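Local atomic coordinates of 2,3-dehydroadipyl-CoA hydratase (PDB entry 4FZW), a protein that catalyses the reversible conversion of 2,3-dehydroadipyl-CoA into 3-hydroxyadipyl-CoA, a hydratase step in the breakdown of phenylacetate by Escherichia coli. Residues B[32-37]-B[82-87]; B[101-106]-B[181-186]; B[116-121]-B[207-212]; B[244-247]-B[252-255]. All blocks are in the same frame, centred on the assembly; numbering follows the deposited sequence.

The four contacts illustrate how a crotonase-type chain joins helices, sheet and C-terminal tail. Interactions 2 and 3 meet in one sheet, where strands 98-102 and 119-123 are neighbours: V102 N lies 2.9 Å from V121 O, probably hydrogen-bonded, although the two contact centres are about 20 Å apart. Interaction 1, a helix pair beside a bound glycerol, comes within about 6 Å of interaction 3 at the nearest atoms without touching it. Interaction 4 lies across the chain's centre from interaction 1, about 39 Å away between centres, and packs the C-terminal tail. Interactions 3 and 4, about 23 Å apart between centres, both border the third subunit of the assembly.

Interaction 1 of 4, residues B[32-37]-B[82-87]; sequences ALLMQL and DTRPQL
L34 and L87 form the apolar heart of this contact, the branch tip L34 CD2 lying 3.8 Å from L87 CD1 and 3.9 Å from L87 CB. L87 divides its two methyls between partners: CD1 meets L34, while CD2 lies 3.9 Å from M35 CE, and the two side chains of that second pair cross at about a right angle. M35 bends at chi2 and chi3, which folds its thioether end back toward the other helix even though its first bond does not aim there. L34 also serves a charged neighbour. Its CD2 sits over the centre of one face of the R84 guanidinium, 4.0 Å above the plane, and packs at 4.1 Å against R84 CG. A bend at chi3 (110°) brings the flat end of the arginine back over the leucine, so that one methyl touches both stem and guanidinium.

Further out, polar bonds fix the arginine. R84 NH2 donates to L29 O, its strongest polar partner, and NE donates to a bound glycerol, probably from the crystallisation liquor. At the backbone, R84 N makes a nearly straight capping bond of 2.9 Å to D82 OD1, met from above the carboxylate plane, while D82 OD2 forms a salt bridge with K74. The aspartate thus caps the turn that leads into helix 84-92. The whole is a helix-to-helix packing between 31-46 and 84-92 in the crotonase fold, with the two buried leucines at the centre, M35 at the edge and R84 laid against L34.

Interaction 2 of 4, residues B[101-106]-B[181-186]; sequences AVNGYA and FPSDLT
The hydroxyl of T186 gives the shortest polar bond of this contact, OG1 donating to N103 OD1 at 2.8 Å. It approaches the amide oxygen well off the C=O line, at a C=O...donor angle of 112° and tilted 29° from the carbonyl plane. The other end of the same amide reaches back to the loop: N103 ND2 donates weakly to S183 O, 3.4 Å away. N103 and T186 come at each other from opposite directions, and N103 CG stands anti to its own carbonyl carbon (chi1 -90°), which carries the amide out from the strand end to the loop. The other branch of the threonine, T186 CG2, lies 3.7 Å from V102 O.

N103 follows strand 98-102 in the parallel part of the main sheet of the crotonase fold, just where the chain leaves it for strand 105-107 of the second sheet. The loop it grips lies between strand 180-181 and helix 186-197, with T186 as the first residue of that helix. With an alanine at N103, T186 OG1 would probably lose its acceptor and S183 O its weak amide donor, leaving the loop less firmly joined to the strand end.

Inside the loop, L185 N donates to P182 O. P182, D184 and L185 pack against the chain of another protein, while S183 touches N125 within this chain.

Interaction 3 of 4, residues B[116-121]-B[207-212]; sequences LCDVVV and AAKQAL
A single salt bridge joins D118 and K209, K209 NZ donating to D118 OD2 at 3.1 Å. The ammonium uses the syn lone pair of OD2, the one on the side of OD1, and K209 NZ lies 3.5 Å from D118 OD1; K209 CE also lies beside the carboxylate. K209 arrives with CG anti to its backbone N (chi1 -166°) and an extended chain beyond, which carries its charge from helix 202-214 to the residue just before strand 119-123; the two side chains cross at about a right angle.

Further hydrogen bonds surround the pair. K209 NZ also donates to K96 O, its strongest partner, and to F94 O, while D118 OD2 accepts from L98 N, its own strongest partner. The lysine thus bridges the aspartate and the chain leading into strand 98-102. With a methionine in place of K209, D118 would probably be left without its counter-charge, and the F94 and K96 carbonyls without this donor.

Further hydrogen bonds reach the third subunit, whose K153 NZ donates to C117 O, S154 OG pairs with V120 N, and Q145 NE2 bonds A211 O.

Both charged residues are buried, and the salt bridge and the bonds to backbone atoms probably offset part of the cost of taking them out of water. The aspartate, with a cation and a backbone N-H on one oxygen, is likely to stay ionised, and the lysine, with a carboxylate and two carbonyls around it, protonated.

Interaction 4 of 4, residues B[244-247]-B[252-255]; sequences ISAF and TPDF
Helix 239-248 ends close to the C-terminus, and the chain then doubles back along it, so that the tail beyond the turn lies against the helix it has just left. The point of contact is small and apolar. A246 directs its methyl toward the returning chain, and A246 CB meets P253 CA at 3.5 Å and P253 CB at 3.6 Å. The ring edge that carries CD is a little further, P253 CD being 4.0 Å from A246 CB, while the same methyl lies 4.1 Å from T252 C. One methyl therefore spans the peptide link between T252 and P253 and the start of the pyrrolidine ring. The CA atoms of A246 and P253 are 5.1 Å apart, a spacing that the short alanine side chain permits and that brings the backbones close without any hydrogen bond between these two segments.

On the tail itself, F255 turns its ring back toward P253. Its CG stands anti to the carbonyl carbon (chi1 -58°), and P253 C lies 4.3 Å above one face, offset toward the rim.

Polar ties of a weaker sort lie around this apolar touch. S245 OG bonds weakly to R251 NH2, and D254 N makes another weak bond to E242 OE2, both between the helix and the chain that follows it. On another side of the helix, I244 and F247 pack on L135 of the third subunit. The arrangement is a helix with its own return chain folded onto it, at the helical C-terminal end of this crotonase-family subunit.

Interaction 1 of 4, residues B[32-37]-B[82-87]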
loop_
_atom_site.group_PDB
_atom_site.type_symbol
_atom_site.label_atom_id
_atom_site.label_comp_id
_atom_site.label_asym_id
_atom_site.label_seq_id
_atom_site.Cartn_x
_atom_site.Cartn_y
_atom_site.Cartn_z
ATOM N N ALA B 32 1.232 34.568 4.059
ATOM C CA ALA B 32 0.264 35.310 3.271
ATOM C C ALA B 32 0.376 34.946 1.799
ATOM O O ALA B 32 -0.642 34.765 1.150
ATOM C CB ALA B 32 0.430 36.790 3.478
ATOM N N LEU B 33 1.601 34.817 1.278
ATOM C CA LEU B 33 1.804 34.497 -0.141
ATOM C C LEU B 33 1.273 33.096 -0.453
ATOM O O LEU B 33 0.446 32.895 -1.352
ATOM C CB LEU B 33 3.275 34.627 -0.530
ATOM C CG LEU B 33 3.669 34.402 -2.002
ATOM C CD1 LEU B 33 2.745 35.143 -2.962
ATOM C CD2 LEU B 33 5.136 34.770 -2.251
ATOM N N LEU B 34 1.737 32.133 0.323
ATOM C CA LEU B 34 1.156 30.805 0.305
ATOM C C LEU B 34 -0.380 30.816 0.322
ATOM O O LEU B 34 -1.010 30.139 -0.498
ATOM C CB LEU B 34 1.657 30.023 1.504
ATOM C CG LEU B 34 1.539 28.525 1.306
ATOM C CD1 LEU B 34 2.363 28.142 0.088
ATOM C CD2 LEU B 34 1.994 27.784 2.550
ATOM N N MET B 35 -0.990 31.557 1.248
ATOM C CA MET B 35 -2.461 31.569 1.341
ATOM C C MET B 35 -3.105 32.209 0.108
ATOM O O MET B 35 -4.126 31.736 -0.377
ATOM C CB MET B 35 -2.950 32.253 2.629
ATOM C CG MET B 35 -4.463 32.498 2.683
ATOM S SD MET B 35 -5.521 31.062 3.095
ATOM C CE MET B 35 -5.162 30.879 4.847
ATOM N N GLN B 36 -2.492 33.273 -0.401
ATOM C CA GLN B 36 -2.924 33.896 -1.648
ATOM C C GLN B 36 -2.937 32.885 -2.793
ATOM O O GLN B 36 -3.958 32.723 -3.468
ATOM C CB GLN B 36 -2.010 35.085 -2.000
ATOM C CG GLN B 36 -2.524 35.958 -3.130
ATOM C CD GLN B 36 -3.914 36.504 -2.844
ATOM O OE1 GLN B 36 -4.139 37.160 -1.832
ATOM N NE2 GLN B 36 -4.849 36.240 -3.740
ATOM N N LEU B 37 -1.791 32.227 -3.002
ATOM C CA LEU B 37 -1.633 31.162 -3.988
ATOM C C LEU B 37 -2.742 30.112 -3.889
ATOM O O LEU B 37 -3.335 29.718 -4.902
ATOM C CB LEU B 37 -0.261 30.499 -3.819
ATOM C CG LEU B 37 0.211 29.491 -4.864
ATOM C CD1 LEU B 37 0.466 30.198 -6.171
ATOM C CD2 LEU B 37 1.461 28.769 -4.389
ATOM N N ASP B 82 0.192 24.311 13.399
ATOM C CA ASP B 82 0.438 25.232 12.289
ATOM C C ASP B 82 -0.568 25.084 11.149
ATOM O O ASP B 82 -0.994 23.979 10.819
ATOM C CB ASP B 82 1.861 25.037 11.749
ATOM C CG ASP B 82 2.296 26.153 10.811
ATOM O OD1 ASP B 82 1.436 26.908 10.316
ATOM O OD2 ASP B 82 3.510 26.267 10.563
ATOM N N THR B 83 -0.920 26.212 10.538
ATOM C CA THR B 83 -1.864 26.248 9.422
ATOM C C THR B 83 -1.257 25.780 8.101
ATOM O O THR B 83 -1.952 25.202 7.262
ATOM C CB THR B 83 -2.408 27.681 9.214
ATOM O OG1 THR B 83 -3.409 27.672 8.190
ATOM C CG2 THR B 83 -1.277 28.636 8.817
ATOM N N ARG B 84 0.043 26.023 7.938
ATOM C CA ARG B 84 0.742 25.835 6.658
ATOM C C ARG B 84 0.552 24.480 5.965
ATOM O O ARG B 84 0.348 24.427 4.756
ATOM C CB ARG B 84 2.236 26.124 6.816
ATOM C CG ARG B 84 2.631 27.568 6.557
ATOM C CD ARG B 84 4.111 27.767 6.818
ATOM N NE ARG B 84 4.855 27.990 5.587
ATOM C CZ ARG B 84 4.954 29.174 4.995
ATOM N NH1 ARG B 84 4.345 30.226 5.526
ATOM N NH2 ARG B 84 5.654 29.305 3.877
ATOM N N PRO B 85 0.635 23.379 6.727
ATOM C CA PRO B 85 0.511 22.066 6.088
ATOM C C PRO B 85 -0.788 21.842 5.317
ATOM O O PRO B 85 -0.766 21.157 4.290
ATOM C CB PRO B 85 0.646 21.112 7.266
ATOM C CG PRO B 85 1.640 21.831 8.157
ATOM C CD PRO B 85 1.232 23.276 8.072
ATOM N N GLN B 86 -1.890 22.429 5.771
ATOM C CA GLN B 86 -3.175 22.256 5.097
ATOM C C GLN B 86 -3.249 23.128 3.843
ATOM O O GLN B 86 -3.999 22.830 2.918
ATOM C CB GLN B 86 -4.325 22.613 6.046
ATOM C CG GLN B 86 -4.356 24.110 6.344
ATOM C CD GLN B 86 -5.486 24.539 7.254
ATOM O OE1 GLN B 86 -6.075 23.730 7.989
ATOM N NE2 GLN B 86 -5.794 25.838 7.216
ATOM N N LEU B 87 -2.480 24.213 3.814
ATOM C CA LEU B 87 -2.371 25.034 2.595
ATOM C C LEU B 87 -1.633 24.260 1.506
ATOM O O LEU B 87 -2.064 24.223 0.350
ATOM C CB LEU B 87 -1.657 26.348 2.878
ATOM C CG LEU B 87 -2.225 27.239 3.979
ATOM C CD1 LEU B 87 -1.474 28.570 4.007
ATOM C CD2 LEU B 87 -3.721 27.449 3.764
#

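Interaction 2 of 4, residues B[101-106]-B[181-186]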
loop_
_atom_site.group_PDB
_atom_site.type_symbol
_atom_site.label_atom_id
_atom_site.label_comp_id
_atom_site.label_asym_id
_atom_site.label_seq_id
_atom_site.Cartn_x
_atom_site.Cartn_y
_atom_site.Cartn_z
ATOM N N ALA B 101 7.246 27.143 -14.115
ATOM C CA ALA B 101 8.299 27.671 -14.978
ATOM C C ALA B 101 9.358 28.263 -14.090
ATOM O O ALA B 101 9.170 29.342 -13.531
ATOM C CB ALA B 101 7.742 28.733 -15.893
ATOM N N VAL B 102 10.465 27.549 -13.945
ATOM C CA VAL B 102 11.478 27.948 -12.982
ATOM C C VAL B 102 12.679 28.624 -13.643
ATOM O O VAL B 102 13.336 28.058 -14.499
ATOM C CB VAL B 102 11.941 26.755 -12.126
ATOM C CG1 VAL B 102 12.845 27.217 -10.966
ATOM C CG2 VAL B 102 10.754 25.988 -11.609
ATOM N N ASN B 103 12.927 29.856 -13.233
ATOM C CA ASN B 103 14.147 30.550 -13.544
ATOM C C ASN B 103 14.869 30.783 -12.235
ATOM O O ASN B 103 14.258 31.121 -11.229
ATOM C CB ASN B 103 13.882 31.904 -14.231
ATOM C CG ASN B 103 13.819 31.801 -15.743
ATOM O OD1 ASN B 103 14.711 31.240 -16.387
ATOM N ND2 ASN B 103 12.776 32.374 -16.321
ATOM N N GLY B 104 16.183 30.622 -12.263
ATOM C CA GLY B 104 17.009 30.875 -11.102
ATOM C C GLY B 104 16.636 29.972 -9.942
ATOM O O GLY B 104 16.156 28.856 -10.141
ATOM N N TYR B 105 16.861 30.467 -8.732
ATOM C CA TYR B 105 16.790 29.644 -7.536
ATOM C C TYR B 105 15.388 29.142 -7.182
ATOM O O TYR B 105 14.443 29.918 -7.038
ATOM C CB TYR B 105 17.370 30.395 -6.343
ATOM C CG TYR B 105 18.846 30.625 -6.464
ATOM C CD1 TYR B 105 19.749 29.587 -6.267
ATOM C CD2 TYR B 105 19.344 31.877 -6.777
ATOM C CE1 TYR B 105 21.115 29.795 -6.391
ATOM C CE2 TYR B 105 20.714 32.097 -6.897
ATOM C CZ TYR B 105 21.585 31.054 -6.706
ATOM O OH TYR B 105 22.925 31.283 -6.815
ATOM N N ALA B 106 15.286 27.824 -7.064
ATOM C CA ALA B 106 14.156 27.154 -6.447
ATOM C C ALA B 106 14.715 26.348 -5.272
ATOM O O ALA B 106 15.083 25.175 -5.414
ATOM C CB ALA B 106 13.510 26.262 -7.443
ATOM N N PHE B 181 15.464 25.561 -20.964
ATOM C CA PHE B 181 15.514 26.570 -22.016
ATOM C C PHE B 181 16.406 27.714 -21.588
ATOM O O PHE B 181 16.730 27.839 -20.397
ATOM C CB PHE B 181 14.122 27.133 -22.345
ATOM C CG PHE B 181 13.142 26.113 -22.844
ATOM C CD1 PHE B 181 13.366 25.438 -24.034
ATOM C CD2 PHE B 181 11.974 25.846 -22.131
ATOM C CE1 PHE B 181 12.444 24.494 -24.495
ATOM C CE2 PHE B 181 11.063 24.924 -22.583
ATOM C CZ PHE B 181 11.289 24.245 -23.761
ATOM N N PRO B 182 16.825 28.544 -22.569
ATOM C CA PRO B 182 17.427 29.850 -22.265
ATOM C C PRO B 182 16.519 30.650 -21.342
ATOM O O PRO B 182 15.336 30.837 -21.602
ATOM C CB PRO B 182 17.554 30.520 -23.650
ATOM C CG PRO B 182 17.743 29.396 -24.578
ATOM C CD PRO B 182 16.959 28.202 -23.998
ATOM N N SER B 183 17.117 31.123 -20.261
ATOM C CA SER B 183 16.465 31.953 -19.262
ATOM C C SER B 183 15.442 32.970 -19.778
ATOM O O SER B 183 14.402 33.185 -19.157
ATOM C CB SER B 183 17.530 32.662 -18.434
ATOM O OG SER B 183 18.440 31.701 -17.922
ATOM N N ASP B 184 15.738 33.614 -20.896
ATOM C CA ASP B 184 14.865 34.655 -21.407
ATOM C C ASP B 184 13.677 34.049 -22.135
ATOM O O ASP B 184 12.752 34.771 -22.514
ATOM C CB ASP B 184 15.641 35.607 -22.317
ATOM C CG ASP B 184 16.799 36.297 -21.597
ATOM O OD1 ASP B 184 16.724 36.468 -20.360
ATOM O OD2 ASP B 184 17.781 36.662 -22.275
ATOM N N LEU B 185 13.693 32.721 -22.297
ATOM C CA LEU B 185 12.617 32.003 -22.995
ATOM C C LEU B 185 11.783 31.024 -22.142
ATOM O O LEU B 185 10.753 30.519 -22.583
ATOM C CB LEU B 185 13.200 31.265 -24.186
ATOM C CG LEU B 185 13.628 32.263 -25.245
ATOM C CD1 LEU B 185 14.548 31.595 -26.262
ATOM C CD2 LEU B 185 12.377 32.859 -25.875
ATOM N N THR B 186 12.265 30.765 -20.931
ATOM C CA THR B 186 11.693 29.774 -20.048
ATOM C C THR B 186 10.194 29.971 -19.871
ATOM O O THR B 186 9.412 29.087 -20.195
ATOM C CB THR B 186 12.297 29.838 -18.647
ATOM O OG1 THR B 186 13.716 30.041 -18.726
ATOM C CG2 THR B 186 11.944 28.537 -17.862
#

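Interaction 3 of 4, residues B[116-121]-B[207-212]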
loop_
_atom_site.group_PDB
_atom_site.type_symbol
_atom_site.label_atom_id
_atom_site.label_comp_id
_atom_site.label_asym_id
_atom_site.label_seq_id
_atom_site.Cartn_x
_atom_site.Cartn_y
_atom_site.Cartn_z
ATOM N N LEU B 116 5.796 20.084 -6.367
ATOM C CA LEU B 116 4.351 19.970 -6.211
ATOM C C LEU B 116 3.627 20.056 -7.554
ATOM O O LEU B 116 2.527 19.508 -7.714
ATOM C CB LEU B 116 3.817 21.017 -5.225
ATOM C CG LEU B 116 2.341 20.968 -4.798
ATOM C CD1 LEU B 116 2.137 21.449 -3.340
ATOM C CD2 LEU B 116 1.468 21.775 -5.777
ATOM N N CYS B 117 4.252 20.723 -8.519
ATOM C CA CYS B 117 3.631 20.914 -9.829
ATOM C C CYS B 117 3.699 19.644 -10.687
ATOM O O CYS B 117 4.473 18.727 -10.397
ATOM C CB CYS B 117 4.241 22.126 -10.553
ATOM S SG CYS B 117 4.094 23.709 -9.662
ATOM N N ASP B 118 2.871 19.572 -11.719
ATOM C CA ASP B 118 2.777 18.344 -12.494
ATOM C C ASP B 118 3.987 18.253 -13.422
ATOM O O ASP B 118 4.534 17.172 -13.689
ATOM C CB ASP B 118 1.473 18.332 -13.298
ATOM C CG ASP B 118 0.234 18.528 -12.415
ATOM O OD1 ASP B 118 0.043 17.744 -11.452
ATOM O OD2 ASP B 118 -0.540 19.475 -12.674
ATOM N N VAL B 119 4.427 19.421 -13.878
ATOM C CA VAL B 119 5.506 19.512 -14.844
ATOM C C VAL B 119 6.417 20.675 -14.501
ATOM O O VAL B 119 5.962 21.753 -14.115
ATOM C CB VAL B 119 4.955 19.743 -16.270
ATOM C CG1 VAL B 119 6.089 19.665 -17.286
ATOM C CG2 VAL B 119 3.815 18.742 -16.591
ATOM N N VAL B 120 7.716 20.468 -14.656
ATOM C CA VAL B 120 8.649 21.580 -14.508
ATOM C C VAL B 120 9.429 21.842 -15.777
ATOM O O VAL B 120 10.091 20.936 -16.303
ATOM C CB VAL B 120 9.644 21.380 -13.363
ATOM C CG1 VAL B 120 10.394 22.699 -13.087
ATOM C CG2 VAL B 120 8.923 20.887 -12.093
ATOM N N VAL B 121 9.319 23.076 -16.277
ATOM C CA VAL B 121 10.199 23.608 -17.326
ATOM C C VAL B 121 11.139 24.618 -16.684
ATOM O O VAL B 121 10.687 25.514 -15.957
ATOM C CB VAL B 121 9.404 24.320 -18.426
ATOM C CG1 VAL B 121 8.351 23.401 -18.973
ATOM C CG2 VAL B 121 8.754 25.585 -17.884
ATOM N N ALA B 207 -9.433 14.324 -15.820
ATOM C CA ALA B 207 -9.386 12.862 -15.725
ATOM C C ALA B 207 -7.949 12.322 -15.732
ATOM O O ALA B 207 -7.568 11.541 -14.858
ATOM C CB ALA B 207 -10.184 12.217 -16.856
ATOM N N ALA B 208 -7.170 12.714 -16.733
ATOM C CA ALA B 208 -5.832 12.176 -16.917
ATOM C C ALA B 208 -4.941 12.565 -15.751
ATOM O O ALA B 208 -4.131 11.755 -15.283
ATOM C CB ALA B 208 -5.238 12.684 -18.215
ATOM N N LYS B 209 -5.085 13.807 -15.288
ATOM C CA LYS B 209 -4.295 14.274 -14.157
ATOM C C LYS B 209 -4.573 13.430 -12.918
ATOM O O LYS B 209 -3.653 13.002 -12.215
ATOM C CB LYS B 209 -4.555 15.750 -13.849
ATOM C CG LYS B 209 -3.501 16.338 -12.916
ATOM C CD LYS B 209 -3.893 17.703 -12.349
ATOM C CE LYS B 209 -3.031 17.994 -11.134
ATOM N NZ LYS B 209 -2.944 19.433 -10.776
ATOM N N GLN B 210 -5.855 13.188 -12.666
ATOM C CA GLN B 210 -6.291 12.437 -11.490
ATOM C C GLN B 210 -5.672 11.042 -11.485
ATOM O O GLN B 210 -5.142 10.602 -10.469
ATOM C CB GLN B 210 -7.813 12.377 -11.441
ATOM C CG GLN B 210 -8.350 11.660 -10.190
ATOM C CD GLN B 210 -7.914 12.319 -8.882
ATOM O OE1 GLN B 210 -7.239 13.356 -8.880
ATOM N NE2 GLN B 210 -8.301 11.714 -7.761
ATOM N N ALA B 211 -5.713 10.374 -12.639
ATOM C CA ALA B 211 -4.986 9.121 -12.839
ATOM C C ALA B 211 -3.505 9.238 -12.507
ATOM O O ALA B 211 -2.943 8.321 -11.929
ATOM C CB ALA B 211 -5.161 8.604 -14.266
ATOM N N LEU B 212 -2.870 10.352 -12.879
ATOM C CA LEU B 212 -1.452 10.534 -12.569
ATOM C C LEU B 212 -1.196 10.722 -11.069
ATOM O O LEU B 212 -0.236 10.154 -10.532
ATOM C CB LEU B 212 -0.835 11.689 -13.373
ATOM C CG LEU B 212 -0.726 11.523 -14.893
ATOM C CD1 LEU B 212 -0.736 12.888 -15.623
ATOM C CD2 LEU B 212 0.495 10.686 -15.279
#

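Interaction 4 of 4, residues B[244-247]-B[252-255]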
loop_
_atom_site.group_PDB
_atom_site.type_symbol
_atom_site.label_atom_id
_atom_site.label_comp_id
_atom_site.label_asym_id
_atom_site.label_seq_id
_atom_site.Cartn_x
_atom_site.Cartn_y
_atom_site.Cartn_z
ATOM N N ILE B 244 -12.614 13.581 -31.084
ATOM C CA ILE B 244 -12.260 12.682 -32.175
ATOM C C ILE B 244 -12.954 13.061 -33.483
ATOM O O ILE B 244 -12.449 12.771 -34.566
ATOM C CB ILE B 244 -12.548 11.216 -31.829
ATOM C CG1 ILE B 244 -14.041 10.994 -31.671
ATOM C CG2 ILE B 244 -11.811 10.820 -30.557
ATOM C CD1 ILE B 244 -14.431 9.556 -31.797
ATOM N N SER B 245 -14.113 13.703 -33.377
ATOM C CA SER B 245 -14.796 14.240 -34.549
ATOM C C SER B 245 -13.938 15.310 -35.225
ATOM O O SER B 245 -13.673 15.232 -36.418
ATOM C CB SER B 245 -16.164 14.808 -34.164
ATOM O OG SER B 245 -16.686 15.644 -35.182
ATOM N N ALA B 246 -13.491 16.295 -34.452
ATOM C CA ALA B 246 -12.640 17.359 -34.984
ATOM C C ALA B 246 -11.277 16.843 -35.435
ATOM O O ALA B 246 -10.593 17.499 -36.215
ATOM C CB ALA B 246 -12.473 18.487 -33.964
ATOM N N PHE B 247 -10.880 15.677 -34.940
ATOM C CA PHE B 247 -9.614 15.074 -35.345
ATOM C C PHE B 247 -9.763 14.283 -36.650
ATOM O O PHE B 247 -8.911 14.372 -37.535
ATOM C CB PHE B 247 -9.041 14.184 -34.230
ATOM C CG PHE B 247 -7.898 13.318 -34.674
ATOM C CD1 PHE B 247 -6.593 13.776 -34.582
ATOM C CD2 PHE B 247 -8.128 12.053 -35.201
ATOM C CE1 PHE B 247 -5.527 12.983 -35.003
ATOM C CE2 PHE B 247 -7.081 11.258 -35.620
ATOM C CZ PHE B 247 -5.775 11.721 -35.522
ATOM N N THR B 252 -10.155 22.154 -35.549
ATOM C CA THR B 252 -9.889 22.492 -34.155
ATOM C C THR B 252 -11.146 22.308 -33.301
ATOM O O THR B 252 -12.168 22.954 -33.535
ATOM C CB THR B 252 -9.325 23.933 -33.995
ATOM O OG1 THR B 252 -10.278 24.888 -34.474
ATOM C CG2 THR B 252 -8.028 24.091 -34.776
ATOM N N PRO B 253 -11.070 21.412 -32.306
ATOM C CA PRO B 253 -12.228 21.003 -31.500
ATOM C C PRO B 253 -12.723 22.097 -30.557
ATOM O O PRO B 253 -11.918 22.784 -29.930
ATOM C CB PRO B 253 -11.687 19.821 -30.695
ATOM C CG PRO B 253 -10.224 20.075 -30.595
ATOM C CD PRO B 253 -9.831 20.737 -31.881
ATOM N N ASP B 254 -14.039 22.255 -30.465
ATOM C CA ASP B 254 -14.623 23.222 -29.543
ATOM C C ASP B 254 -15.306 22.496 -28.387
ATOM O O ASP B 254 -16.422 21.996 -28.532
ATOM C CB ASP B 254 -15.627 24.126 -30.263
ATOM C CG ASP B 254 -15.932 25.394 -29.482
ATOM O OD1 ASP B 254 -15.669 25.425 -28.261
ATOM O OD2 ASP B 254 -16.433 26.364 -30.089
ATOM N N PHE B 255 -14.634 22.444 -27.240
ATOM C CA PHE B 255 -15.133 21.682 -26.097
ATOM C C PHE B 255 -16.056 22.490 -25.187
ATOM O O PHE B 255 -15.786 23.649 -24.870
ATOM C CB PHE B 255 -13.971 21.088 -25.295
ATOM C CG PHE B 255 -13.075 20.196 -26.100
ATOM C CD1 PHE B 255 -13.471 18.905 -26.445
ATOM C CD2 PHE B 255 -11.833 20.643 -26.514
ATOM C CE1 PHE B 255 -12.638 18.083 -27.195
ATOM C CE2 PHE B 255 -11.000 19.825 -27.253
ATOM C CZ PHE B 255 -11.400 18.540 -27.597
#